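Local coordinates for protein DNA-binding transcriptional repressor YiaJ (PDB 1YSQ) that represses transcription of the yiaKLMNOPQRS operon, which may serve the use of 2,3-diketo-L-gulonate, at residues A[11-16]-A[177-182]. Sequence-based numbering, arbitrary orientation.
Sequences IHIAAP and SNELGF
I13 reaches out from helix 8-25 to meet E179 and L180 near the end of helix 162-182, so the contact joins the first helix of this IclR-type effector domain, a GAF-related fold built on an antiparallel sheet, to its last long one. The DNA-binding part of the repressor is not in this chain. The CA atoms of I13 and E179 lie 6.9 Å apart, the nearest pair of CA atoms between the two segments.

The CB of I13 points toward 177-182, and from it the branched side chain sends one arm to each of two neighbouring residues. CG2, anti to the backbone N, lies 3.8 Å from CB of E179. The other arm leaves through CG1, anti to the carbonyl carbon (chi1 -66°), and runs on extended to CD1, which packs against the backbone at CA of L180, 3.9 Å away. Beyond it, CD1 of I13 and CD1 of L180 approach more loosely, at 4.3 Å. A beta-branched residue suits this place because its two arms diverge already at CB and cover two successive residues of the facing helix, while T183 also touches it.

E179 runs the other way, its chain passing alongside that of I13 toward helix 8-25. Its CB gives the apolar touch, against CG2 of I13, and beyond CG the chain extends to bring the carboxylate beside helix 8-25, where OE1 is hydrogen-bonded to NE2 of H17. A glutamate fits, being oily along its length and polar at its end. Its other oxygen, OE2, lies against I13, near the methyl CG2 and 3.7 Å from the carbonyl O of I13, an approach of two acceptors and so not a hydrogen bond.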
# COMPACT_ATOMS: atom_id res chain seq x y z
N ILE A 11 -0.35 -4.24 15.24
CA ILE A 11 0.34 -5.44 14.74
C ILE A 11 -0.23 -6.70 15.41
O ILE A 11 -0.45 -7.72 14.74
CB ILE A 11 1.88 -5.30 14.85
CG1 ILE A 11 2.36 -4.30 13.79
CG2 ILE A 11 2.56 -6.64 14.60
CD1 ILE A 11 3.71 -3.66 14.09
N HIS A 12 -0.56 -6.61 16.70
CA HIS A 12 -1.21 -7.72 17.40
C HIS A 12 -2.54 -8.15 16.76
O HIS A 12 -2.80 -9.34 16.58
CB HIS A 12 -1.42 -7.41 18.89
CG HIS A 12 -1.83 -8.62 19.68
ND1 HIS A 12 -0.97 -9.65 19.98
CD2 HIS A 12 -3.04 -8.98 20.18
CE1 HIS A 12 -1.62 -10.59 20.64
NE2 HIS A 12 -2.88 -10.21 20.78
N ILE A 13 -3.37 -7.17 16.42
CA ILE A 13 -4.61 -7.40 15.68
C ILE A 13 -4.32 -7.96 14.28
O ILE A 13 -4.94 -8.94 13.86
CB ILE A 13 -5.40 -6.07 15.54
CG1 ILE A 13 -5.89 -5.58 16.91
CG2 ILE A 13 -6.57 -6.20 14.51
CD1 ILE A 13 -6.77 -4.33 16.83
N ALA A 14 -3.40 -7.32 13.56
CA ALA A 14 -3.23 -7.60 12.13
C ALA A 14 -2.43 -8.86 11.79
O ALA A 14 -2.75 -9.54 10.81
CB ALA A 14 -2.65 -6.39 11.42
N ALA A 15 -1.41 -9.17 12.60
CA ALA A 15 -0.44 -10.22 12.26
C ALA A 15 -1.02 -11.58 11.80
O ALA A 15 -0.57 -12.10 10.79
CB ALA A 15 0.61 -10.42 13.38
N PRO A 16 -2.02 -12.16 12.49
CA PRO A 16 -2.56 -13.45 12.04
C PRO A 16 -3.14 -13.37 10.63
O PRO A 16 -3.04 -14.31 9.84
CB PRO A 16 -3.70 -13.72 13.03
CG PRO A 16 -3.45 -12.84 14.19
CD PRO A 16 -2.73 -11.64 13.67
N SER A 177 -9.67 -4.20 9.76
CA SER A 177 -10.48 -3.02 10.03
C SER A 177 -11.64 -3.33 10.99
O SER A 177 -11.93 -2.54 11.91
CB SER A 177 -11.03 -2.46 8.72
OG SER A 177 -11.96 -1.44 8.98
N ASN A 178 -12.30 -4.47 10.76
CA ASN A 178 -13.44 -4.91 11.56
C ASN A 178 -13.02 -5.20 13.00
O ASN A 178 -13.69 -4.76 13.94
CB ASN A 178 -14.10 -6.15 10.93
CG ASN A 178 -14.92 -5.80 9.69
OD1 ASN A 178 -15.27 -4.64 9.47
ND2 ASN A 178 -15.22 -6.82 8.87
N GLU A 179 -11.90 -5.90 13.16
CA GLU A 179 -11.34 -6.18 14.48
C GLU A 179 -10.85 -4.92 15.20
O GLU A 179 -11.01 -4.81 16.41
CB GLU A 179 -10.21 -7.20 14.38
CG GLU A 179 -10.72 -8.63 14.38
CD GLU A 179 -9.64 -9.65 14.08
OE1 GLU A 179 -9.95 -10.63 13.37
OE2 GLU A 179 -8.49 -9.49 14.57
N LEU A 180 -10.25 -3.99 14.47
CA LEU A 180 -9.81 -2.73 15.08
C LEU A 180 -11.03 -1.97 15.60
O LEU A 180 -11.05 -1.51 16.74
CB LEU A 180 -9.00 -1.89 14.08
CG LEU A 180 -8.64 -0.44 14.45
CD1 LEU A 180 -7.63 -0.35 15.61
CD2 LEU A 180 -8.14 0.33 13.22
N GLY A 181 -12.06 -1.89 14.75
CA GLY A 181 -13.33 -1.26 15.08
C GLY A 181 -13.94 -1.77 16.37
O GLY A 181 -14.40 -0.97 17.19
N PHE A 182 -13.95 -3.09 16.55
CA PHE A 182 -14.48 -3.71 17.76
C PHE A 182 -13.73 -3.22 19.01
O PHE A 182 -14.35 -2.90 20.02
CB PHE A 182 -14.43 -5.25 17.68
CG PHE A 182 -15.27 -5.85 16.57
CD1 PHE A 182 -16.28 -5.11 15.94
CD2 PHE A 182 -15.05 -7.16 16.16
CE1 PHE A 182 -17.05 -5.68 14.91
CE2 PHE A 182 -15.81 -7.74 15.13
CZ PHE A 182 -16.81 -7.00 14.50